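Local coordinates for erythrocyte membrane protein 1 (Plasmodium falciparum, PDB 2XU0), which probably binds host cell-surface receptors in red-cell rosetting, this chain being the N-terminal NTS-DBL1 adhesion region of a much longer membrane protein, at residues N103-N108 with G169-N174; V163-E168 with W265-C270; N42-Q47 with A236-A241. The protein carries 10 engineered substitutions. One frame throughout, in Å; residues are numbered along the deposited sequence.

Interaction 1 of 3, residues N103-N108 with G169-N174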
loop_
_atom_site.group_PDB
_atom_site.type_symbol
_atom_site.label_atom_id
_atom_site.label_comp_id
_atom_site.label_asym_id
_atom_site.label_seq_id
_atom_site.Cartn_x
_atom_site.Cartn_y
_atom_site.Cartn_z
ATOM N N ASN A 103 -1.485 -10.736 10.704
ATOM C CA ASN A 103 -2.479 -9.699 10.991
ATOM C C ASN A 103 -2.060 -8.321 10.449
ATOM O O ASN A 103 -2.359 -7.285 11.040
ATOM C CB ASN A 103 -2.949 -9.680 12.468
ATOM C CG ASN A 103 -4.270 -10.377 12.689
ATOM O OD1 ASN A 103 -4.337 -11.453 13.300
ATOM N ND2 ASN A 103 -5.351 -9.791 12.171
ATOM N N ARG A 104 -1.405 -8.335 9.265
ATOM C CA ARG A 104 -0.933 -7.144 8.545
ATOM C C ARG A 104 -2.093 -6.228 8.218
ATOM O O ARG A 104 -1.906 -5.017 8.133
ATOM C CB ARG A 104 -0.218 -7.548 7.241
ATOM C CG ARG A 104 0.995 -8.431 7.452
ATOM C CD ARG A 104 1.930 -8.272 6.311
ATOM N NE ARG A 104 2.574 -9.516 5.926
ATOM C CZ ARG A 104 3.160 -9.706 4.753
ATOM N NH1 ARG A 104 3.206 -8.725 3.856
ATOM N NH2 ARG A 104 3.707 -10.875 4.464
ATOM N N PHE A 105 -3.298 -6.797 8.062
ATOM C CA PHE A 105 -4.502 -6.061 7.691
ATOM C C PHE A 105 -5.417 -5.679 8.816
ATOM O O PHE A 105 -6.424 -5.025 8.561
ATOM C CB PHE A 105 -5.274 -6.769 6.563
ATOM C CG PHE A 105 -4.435 -7.135 5.360
ATOM C CD1 PHE A 105 -4.079 -6.172 4.419
ATOM C CD2 PHE A 105 -4.021 -8.443 5.153
ATOM C CE1 PHE A 105 -3.281 -6.507 3.321
ATOM C CE2 PHE A 105 -3.229 -8.777 4.056
ATOM C CZ PHE A 105 -2.881 -7.810 3.135
ATOM N N ASP A 106 -5.047 -6.000 10.072
ATOM C CA ASP A 106 -5.856 -5.682 11.250
ATOM C C ASP A 106 -6.063 -4.188 11.369
ATOM O O ASP A 106 -5.150 -3.424 11.068
ATOM C CB ASP A 106 -5.188 -6.236 12.531
ATOM C CG ASP A 106 -5.991 -6.005 13.791
ATOM O OD1 ASP A 106 -6.880 -6.824 14.079
ATOM O OD2 ASP A 106 -5.746 -4.982 14.472
ATOM N N GLU A 107 -7.270 -3.769 11.789
ATOM C CA GLU A 107 -7.643 -2.378 12.000
ATOM C C GLU A 107 -6.658 -1.575 12.879
ATOM O O GLU A 107 -6.595 -0.338 12.772
ATOM C CB GLU A 107 -9.095 -2.265 12.510
ATOM C CG GLU A 107 -9.356 -2.869 13.891
ATOM C CD GLU A 107 -10.640 -2.399 14.552
ATOM O OE1 GLU A 107 -10.671 -1.258 15.069
ATOM O OE2 GLU A 107 -11.624 -3.173 14.546
ATOM N N ASN A 108 -5.881 -2.277 13.730
ATOM C CA ASN A 108 -4.913 -1.639 14.608
ATOM C C ASN A 108 -3.456 -1.942 14.259
ATOM O O ASN A 108 -2.569 -1.555 15.012
ATOM C CB ASN A 108 -5.240 -1.902 16.082
ATOM C CG ASN A 108 -6.491 -1.208 16.537
ATOM O OD1 ASN A 108 -7.408 -1.839 17.053
ATOM N ND2 ASN A 108 -6.554 0.110 16.356
ATOM N N GLY A 169 2.835 -14.183 -1.306
ATOM C CA GLY A 169 1.538 -14.337 -1.960
ATOM C C GLY A 169 0.597 -15.193 -1.139
ATOM O O GLY A 169 -0.570 -14.835 -0.936
ATOM N N ASN A 170 1.126 -16.333 -0.618
ATOM C CA ASN A 170 0.326 -17.202 0.243
ATOM C C ASN A 170 -0.164 -16.465 1.456
ATOM O O ASN A 170 -1.361 -16.521 1.742
ATOM C CB ASN A 170 1.087 -18.472 0.612
ATOM C CG ASN A 170 0.259 -19.699 0.341
ATOM O OD1 ASN A 170 -0.897 -19.818 0.779
ATOM N ND2 ASN A 170 0.796 -20.588 -0.468
ATOM N N TYR A 171 0.712 -15.658 2.120
ATOM C CA TYR A 171 0.229 -14.903 3.277
ATOM C C TYR A 171 -0.863 -13.947 2.845
ATOM O O TYR A 171 -1.921 -13.929 3.467
ATOM C CB TYR A 171 1.344 -14.137 4.056
ATOM C CG TYR A 171 0.705 -13.176 5.043
ATOM C CD1 TYR A 171 0.281 -13.615 6.293
ATOM C CD2 TYR A 171 0.347 -11.885 4.656
ATOM C CE1 TYR A 171 -0.457 -12.787 7.143
ATOM C CE2 TYR A 171 -0.423 -11.067 5.478
ATOM C CZ TYR A 171 -0.789 -11.508 6.738
ATOM O OH TYR A 171 -1.514 -10.688 7.564
ATOM N N ILE A 172 -0.587 -13.088 1.803
ATOM C CA ILE A 172 -1.557 -12.068 1.385
ATOM C C ILE A 172 -2.902 -12.681 1.107
ATOM O O ILE A 172 -3.914 -12.208 1.618
ATOM C CB ILE A 172 -1.068 -11.191 0.170
ATOM C CG1 ILE A 172 0.220 -10.358 0.465
ATOM C CG2 ILE A 172 -2.210 -10.361 -0.448
ATOM C CD1 ILE A 172 0.123 -9.326 1.494
ATOM N N VAL A 173 -2.922 -13.704 0.249
ATOM C CA VAL A 173 -4.178 -14.362 -0.151
ATOM C C VAL A 173 -4.911 -14.940 1.052
ATOM O O VAL A 173 -6.133 -14.812 1.136
ATOM C CB VAL A 173 -3.921 -15.437 -1.239
ATOM C CG1 VAL A 173 -5.160 -16.313 -1.466
ATOM C CG2 VAL A 173 -3.463 -14.793 -2.538
ATOM N N ASN A 174 -4.175 -15.562 1.991
ATOM C CA ASN A 174 -4.846 -16.200 3.138
ATOM C C ASN A 174 -5.239 -15.332 4.318
ATOM O O ASN A 174 -5.910 -15.816 5.230
ATOM C CB ASN A 174 -4.162 -17.519 3.526
ATOM C CG ASN A 174 -4.320 -18.553 2.435
ATOM O OD1 ASN A 174 -5.437 -18.995 2.128
ATOM N ND2 ASN A 174 -3.227 -18.873 1.749
#
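Tyr171 leaves helix 154-175 with CG anti to the backbone N (chi1 169°), which carries its ring out to the loop, while Arg104 turns CG beside its own backbone N and runs its chain alongside the CD2/CE2 side of that ring. The loop side is a type I beta turn from Asn103 to Asp106, closed by Asp106 N to Asn103 O, and it packs on a helix of the Duffy-binding-like domain. A bend at chi3 turns the Arg104 guanidinium nearly parallel to the tyrosine ring, the two planes 3° apart. Tyr171 CD2 sits 3.2 Å above the guanidinium plane, shifted toward its rim, and Arg104 NE lies 3.4 Å from Tyr171 CE2. The polar end of the arginine has its strongest partner in Glu168, a turn earlier on the same helix as Tyr171, with which it forms a salt bridge; this should help fix the guanidinium's rotation.

At the far end of the ring, Tyr171 OH accepts from the backbone N of Arg104 at 2.9 Å (155° at the hydrogen), and it also has a weak bond with Asp175. Phe105 adds an apolar contact: its CE2 comes within 3.9 Å of Tyr171 CE2, and His176 meets its ring as well. Ile172 reaches up from the helix at about a right angle to Phe105, its CD1 meeting the ring edge at Phe105 CZ, 3.7 Å away.

Interaction 2 of 3, residues V163-E168 with W265-C270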
loop_
_atom_site.group_PDB
_atom_site.type_symbol
_atom_site.label_atom_id
_atom_site.label_comp_id
_atom_site.label_asym_id
_atom_site.label_seq_id
_atom_site.Cartn_x
_atom_site.Cartn_y
_atom_site.Cartn_z
ATOM N N VAL A 163 10.806 -18.255 -4.202
ATOM C CA VAL A 163 10.418 -18.805 -2.882
ATOM C C VAL A 163 9.795 -17.671 -2.045
ATOM O O VAL A 163 8.746 -17.876 -1.431
ATOM C CB VAL A 163 11.633 -19.505 -2.172
ATOM C CG1 VAL A 163 11.300 -19.915 -0.723
ATOM C CG2 VAL A 163 12.124 -20.719 -2.981
ATOM N N THR A 164 10.407 -16.443 -2.076
ATOM C CA THR A 164 9.871 -15.280 -1.339
ATOM C C THR A 164 8.455 -14.949 -1.867
ATOM O O THR A 164 7.506 -14.813 -1.085
ATOM C CB THR A 164 10.835 -14.067 -1.529
ATOM O OG1 THR A 164 12.133 -14.365 -1.023
ATOM C CG2 THR A 164 10.315 -12.795 -0.913
ATOM N N ALA A 165 8.327 -14.839 -3.200
ATOM C CA ALA A 165 7.064 -14.521 -3.877
ATOM C C ALA A 165 5.955 -15.506 -3.540
ATOM O O ALA A 165 4.879 -15.091 -3.093
ATOM C CB ALA A 165 7.291 -14.427 -5.387
ATOM N N LYS A 166 6.233 -16.825 -3.680
ATOM C CA LYS A 166 5.264 -17.873 -3.334
ATOM C C LYS A 166 4.704 -17.670 -1.914
ATOM O O LYS A 166 3.477 -17.549 -1.727
ATOM C CB LYS A 166 5.919 -19.265 -3.473
ATOM C CG LYS A 166 5.063 -20.423 -2.917
ATOM C CD LYS A 166 5.905 -21.671 -2.623
ATOM C CE LYS A 166 5.130 -22.818 -2.000
ATOM N NZ LYS A 166 4.742 -22.559 -0.585
ATOM N N TYR A 167 5.611 -17.546 -0.928
ATOM C CA TYR A 167 5.194 -17.387 0.466
ATOM C C TYR A 167 4.523 -16.105 0.778
ATOM O O TYR A 167 3.461 -16.129 1.413
ATOM C CB TYR A 167 6.342 -17.692 1.428
ATOM C CG TYR A 167 6.567 -19.182 1.577
ATOM C CD1 TYR A 167 7.471 -19.855 0.761
ATOM C CD2 TYR A 167 5.808 -19.937 2.471
ATOM C CE1 TYR A 167 7.698 -21.222 0.904
ATOM C CE2 TYR A 167 6.005 -21.314 2.603
ATOM C CZ TYR A 167 6.964 -21.950 1.828
ATOM O OH TYR A 167 7.171 -23.300 1.953
ATOM N N GLU A 168 5.069 -14.976 0.263
ATOM C CA GLU A 168 4.443 -13.653 0.461
ATOM C C GLU A 168 2.998 -13.659 -0.082
ATOM O O GLU A 168 2.074 -13.210 0.605
ATOM C CB GLU A 168 5.301 -12.537 -0.222
ATOM C CG GLU A 168 4.698 -11.136 -0.120
ATOM C CD GLU A 168 4.393 -10.595 1.267
ATOM O OE1 GLU A 168 5.057 -11.024 2.242
ATOM O OE2 GLU A 168 3.543 -9.680 1.366
ATOM N N TRP A 265 6.196 -12.650 -10.812
ATOM C CA TRP A 265 4.740 -12.408 -10.697
ATOM C C TRP A 265 3.989 -13.742 -10.689
ATOM O O TRP A 265 2.987 -13.860 -9.984
ATOM C CB TRP A 265 4.221 -11.545 -11.858
ATOM C CG TRP A 265 2.725 -11.284 -11.780
ATOM C CD1 TRP A 265 1.748 -11.885 -12.517
ATOM C CD2 TRP A 265 2.052 -10.431 -10.843
ATOM N NE1 TRP A 265 0.510 -11.492 -12.072
ATOM C CE2 TRP A 265 0.670 -10.553 -11.086
ATOM C CE3 TRP A 265 2.490 -9.548 -9.835
ATOM C CZ2 TRP A 265 -0.279 -9.850 -10.342
ATOM C CZ3 TRP A 265 1.548 -8.858 -9.097
ATOM C CH2 TRP A 265 0.187 -8.975 -9.375
ATOM N N LYS A 266 4.445 -14.717 -11.539
ATOM C CA LYS A 266 3.854 -16.063 -11.642
ATOM C C LYS A 266 3.975 -16.759 -10.285
ATOM O O LYS A 266 2.974 -17.194 -9.751
ATOM C CB LYS A 266 4.529 -16.871 -12.775
ATOM C CG LYS A 266 3.780 -18.143 -13.135
ATOM C CD LYS A 266 4.335 -18.838 -14.369
ATOM C CE LYS A 266 3.592 -20.137 -14.607
ATOM N NZ LYS A 266 4.184 -20.934 -15.718
ATOM N N ALA A 267 5.174 -16.770 -9.669
ATOM C CA ALA A 267 5.338 -17.354 -8.332
ATOM C C ALA A 267 4.444 -16.653 -7.283
ATOM O O ALA A 267 3.735 -17.313 -6.515
ATOM C CB ALA A 267 6.801 -17.297 -7.920
ATOM N N LEU A 268 4.438 -15.306 -7.285
ATOM C CA LEU A 268 3.639 -14.530 -6.344
ATOM C C LEU A 268 2.160 -14.877 -6.369
ATOM O O LEU A 268 1.494 -14.808 -5.331
ATOM C CB LEU A 268 3.859 -13.003 -6.572
ATOM C CG LEU A 268 3.100 -12.023 -5.627
ATOM C CD1 LEU A 268 3.622 -12.105 -4.167
ATOM C CD2 LEU A 268 3.222 -10.600 -6.139
ATOM N N THR A 269 1.634 -15.199 -7.567
ATOM C CA THR A 269 0.216 -15.527 -7.754
ATOM C C THR A 269 -0.095 -17.050 -7.706
ATOM O O THR A 269 -1.254 -17.407 -7.910
ATOM C CB THR A 269 -0.313 -14.933 -9.057
ATOM O OG1 THR A 269 0.542 -15.388 -10.102
ATOM C CG2 THR A 269 -0.418 -13.421 -9.027
ATOM N N CYS A 270 0.902 -17.926 -7.417
ATOM C CA CYS A 270 0.712 -19.400 -7.276
ATOM C C CYS A 270 -0.583 -19.755 -6.507
ATOM O O CYS A 270 -1.358 -20.595 -6.960
ATOM C CB CYS A 270 1.933 -20.074 -6.633
ATOM S SG CYS A 270 3.381 -20.233 -7.705
HETATM O O HOH W 1 1.576 -17.328 -3.746
#
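Ala165 and Leu268 bring their helices almost into backbone contact: the two CA atoms are 4.2 Å apart, where helix 154-175 meets the end of helix 249-268 in the helical Duffy-binding-like domain. The small side chains of Ala165 and Ala267 allow this closeness. Ala165 CB rests against the Leu268 backbone, 3.5 Å from its N, and Ala267 CB adds a methyl contact beside it. Two CA-H...O contacts run in opposite senses across the seam. The CA-H of Leu268 is aimed almost straight at Ala165 O (3.5 Å, 174° at the hydrogen), and Lys166 CA approaches Ala267 O less directly.

Leu268 sends CG anti to its backbone N (chi1 -179°); the side chain also packs on Leu192 and Phe196 of helix 186-204, with CD1 3.4 Å from Ala165 O. Packing is looser around the partly exposed Lys166, which meets the other helix through its backbone, its side chain staying at a looser distance. Glu168 touches Leu268 CD1 only distantly through CG; its carboxylate turns elsewhere, to Arg104, Cys139 N and Ser195. On the Lys166 side the backbones are spanned by a water, which donates to Lys166 O at 2.8 Å and to Leu268 O at 3.0 Å.

Interaction 3 of 3, residues N42-Q47 with A236-A241; sequences NPYEQQ and ARKHYA
The Tyr44 ring is covered on both faces: Ala236 CA lies over one, 3.8 Å from the centroid and 17° off the ring normal, a CH-pi contact, and Pro43 CB lies over the centre of the other. Ala236 CB adds apolar contact at Tyr44 CD1. The ring of His239 has Tyr44 CD2 3.6 Å above one face, shifted toward the rim, but the two rings are inclined at 50°, an oblique pair. His239 carries its CG opposite the backbone N (chi1 -179°), which brings the imidazole against both Tyr44 and Asn42, with NE2 3.6 Å from Asn42 OD1 and the Asn42 amide nearly parallel to the imidazole plane.

Asn42 ND2 comes to the edge of the Tyr240 ring and gives a weak hydrogen bond to Tyr240 OH, 2.8 Å away, with the amide and ring planes steeply inclined. The firmer partner of that hydroxyl is Asp255. The other end of the Asn42 amide works within its own segment: OD1 accepts from Tyr44 N in an Asx turn, the donor standing above the carbonyl plane. At the exposed margin, Lys238 bends its chain back so that NZ reaches Tyr44 OH weakly at 3.2 Å; its stronger bond is to Glu235 O.

The contact thus seats a turn of the N-terminal segment, after helix 22-39, on the end of helix 234-239, with helix 249-268 alongside through Asp255, Ile259, Lys251 and Leu252 and helix 216-231 reaching Tyr240 through Tyr229.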
loop_
_atom_site.group_PDB
_atom_site.type_symbol
_atom_site.label_atom_id
_atom_site.label_comp_id
_atom_site.label_asym_id
_atom_site.label_seq_id
_atom_site.Cartn_x
_atom_site.Cartn_y
_atom_site.Cartn_z
ATOM N N ASN A 42 18.881 -4.890 -25.113
ATOM C CA ASN A 42 19.967 -5.302 -24.253
ATOM C C ASN A 42 20.472 -6.626 -24.845
ATOM O O ASN A 42 19.761 -7.639 -24.805
ATOM C CB ASN A 42 19.516 -5.435 -22.787
ATOM C CG ASN A 42 20.572 -6.017 -21.873
ATOM O OD1 ASN A 42 21.762 -6.096 -22.212
ATOM N ND2 ASN A 42 20.161 -6.460 -20.702
ATOM N N PRO A 43 21.684 -6.619 -25.443
ATOM C CA PRO A 43 22.205 -7.856 -26.058
ATOM C C PRO A 43 22.553 -8.941 -25.052
ATOM O O PRO A 43 22.673 -10.101 -25.428
ATOM C CB PRO A 43 23.472 -7.383 -26.786
ATOM C CG PRO A 43 23.405 -5.890 -26.810
ATOM C CD PRO A 43 22.639 -5.503 -25.598
ATOM N N TYR A 44 22.678 -8.569 -23.777
ATOM C CA TYR A 44 23.131 -9.445 -22.696
ATOM C C TYR A 44 22.058 -10.017 -21.772
ATOM O O TYR A 44 22.395 -10.712 -20.816
ATOM C CB TYR A 44 24.272 -8.740 -21.937
ATOM C CG TYR A 44 25.230 -8.049 -22.888
ATOM C CD1 TYR A 44 26.158 -8.780 -23.629
ATOM C CD2 TYR A 44 25.131 -6.681 -23.137
ATOM C CE1 TYR A 44 27.008 -8.157 -24.543
ATOM C CE2 TYR A 44 25.971 -6.050 -24.054
ATOM C CZ TYR A 44 26.914 -6.791 -24.748
ATOM O OH TYR A 44 27.753 -6.177 -25.642
ATOM N N GLU A 45 20.770 -9.784 -22.110
ATOM C CA GLU A 45 19.562 -10.203 -21.389
ATOM C C GLU A 45 19.574 -11.628 -20.861
ATOM O O GLU A 45 19.296 -11.856 -19.686
ATOM C CB GLU A 45 18.324 -9.989 -22.269
ATOM C CG GLU A 45 17.799 -8.569 -22.212
ATOM C CD GLU A 45 16.359 -8.353 -22.641
ATOM O OE1 GLU A 45 15.608 -9.350 -22.760
ATOM O OE2 GLU A 45 15.974 -7.176 -22.828
ATOM N N GLN A 46 19.939 -12.577 -21.721
ATOM C CA GLN A 46 19.963 -14.011 -21.424
ATOM C C GLN A 46 20.921 -14.419 -20.311
ATOM O O GLN A 46 20.694 -15.454 -19.682
ATOM C CB GLN A 46 20.151 -14.868 -22.705
ATOM C CG GLN A 46 19.528 -14.297 -24.000
ATOM C CD GLN A 46 20.228 -13.074 -24.588
ATOM O OE1 GLN A 46 21.374 -12.735 -24.254
ATOM N NE2 GLN A 46 19.523 -12.351 -25.448
ATOM N N GLN A 47 21.952 -13.596 -20.031
ATOM C CA GLN A 47 22.936 -13.856 -18.962
ATOM C C GLN A 47 22.350 -13.531 -17.576
ATOM O O GLN A 47 22.885 -13.977 -16.555
ATOM C CB GLN A 47 24.230 -13.033 -19.182
ATOM C CG GLN A 47 25.263 -13.712 -20.066
ATOM C CD GLN A 47 24.971 -13.505 -21.525
ATOM O OE1 GLN A 47 24.227 -14.268 -22.150
ATOM N NE2 GLN A 47 25.547 -12.464 -22.102
ATOM N N ALA A 236 29.462 -8.112 -21.627
ATOM C CA ALA A 236 28.293 -7.834 -20.786
ATOM C C ALA A 236 28.765 -7.010 -19.579
ATOM O O ALA A 236 28.112 -6.029 -19.205
ATOM C CB ALA A 236 27.663 -9.135 -20.313
ATOM N N ARG A 237 29.938 -7.388 -19.008
ATOM C CA ARG A 237 30.573 -6.704 -17.879
ATOM C C ARG A 237 30.835 -5.239 -18.194
ATOM O O ARG A 237 30.738 -4.421 -17.287
ATOM C CB ARG A 237 31.881 -7.394 -17.461
ATOM C CG ARG A 237 31.697 -8.712 -16.716
ATOM C CD ARG A 237 33.021 -9.378 -16.349
ATOM N NE ARG A 237 33.589 -8.858 -15.101
ATOM C CZ ARG A 237 34.546 -7.934 -15.032
ATOM N NH1 ARG A 237 35.061 -7.413 -16.141
ATOM N NH2 ARG A 237 34.995 -7.523 -13.853
ATOM N N LYS A 238 31.149 -4.898 -19.462
ATOM C CA LYS A 238 31.399 -3.506 -19.844
ATOM C C LYS A 238 30.110 -2.730 -20.057
ATOM O O LYS A 238 30.072 -1.529 -19.794
ATOM C CB LYS A 238 32.412 -3.354 -21.005
ATOM C CG LYS A 238 31.993 -3.936 -22.344
ATOM C CD LYS A 238 31.617 -2.849 -23.349
ATOM C CE LYS A 238 30.932 -3.399 -24.581
ATOM N NZ LYS A 238 29.530 -3.819 -24.309
ATOM N N HIS A 239 29.038 -3.427 -20.500
ATOM C CA HIS A 239 27.706 -2.846 -20.668
ATOM C C HIS A 239 27.196 -2.407 -19.280
ATOM O O HIS A 239 26.603 -1.337 -19.155
ATOM C CB HIS A 239 26.757 -3.874 -21.297
ATOM C CG HIS A 239 25.370 -3.362 -21.538
ATOM N ND1 HIS A 239 25.061 -2.625 -22.662
ATOM C CD2 HIS A 239 24.253 -3.508 -20.787
ATOM C CE1 HIS A 239 23.771 -2.344 -22.562
ATOM N NE2 HIS A 239 23.242 -2.860 -21.452
ATOM N N TYR A 240 27.482 -3.223 -18.241
ATOM C CA TYR A 240 27.116 -2.950 -16.855
ATOM C C TYR A 240 28.262 -2.311 -16.069
ATOM O O TYR A 240 28.430 -2.563 -14.880
ATOM C CB TYR A 240 26.611 -4.236 -16.187
ATOM C CG TYR A 240 25.283 -4.671 -16.749
ATOM C CD1 TYR A 240 25.194 -5.756 -17.612
ATOM C CD2 TYR A 240 24.115 -3.963 -16.463
ATOM C CE1 TYR A 240 23.969 -6.155 -18.149
ATOM C CE2 TYR A 240 22.888 -4.341 -17.006
ATOM C CZ TYR A 240 22.818 -5.441 -17.848
ATOM O OH TYR A 240 21.619 -5.837 -18.394
ATOM N N ALA A 241 29.041 -1.465 -16.726
ATOM C CA ALA A 241 30.160 -0.826 -16.051
ATOM C C ALA A 241 30.077 0.671 -16.096
ATOM O O ALA A 241 29.647 1.229 -17.102
ATOM C CB ALA A 241 31.476 -1.281 -16.676
#

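Overall arrangement
Interactions 1 and 2 lie side by side on helix 154-175, their centres 15 Å apart, and are joined directly: Arg104 NH2 of the first meets Glu168 OE1 of the second in a 2.6 Å salt bridge, and Leu268 CD1 packs at 3.6 Å from Gly169 N. Interaction 3 stands apart, its centre about 27 Å from that of interaction 2 and 39 Å from that of interaction 1. Helix 249-268 relates it to interaction 2, for this helix follows helix 234-239 in the chain and carries Leu268 of interaction 2 at its end. All three lie away from the magnesium site and the proline pocket; interaction 3 instead has a glycerol beside Asn42, probably from the crystallisation liquor.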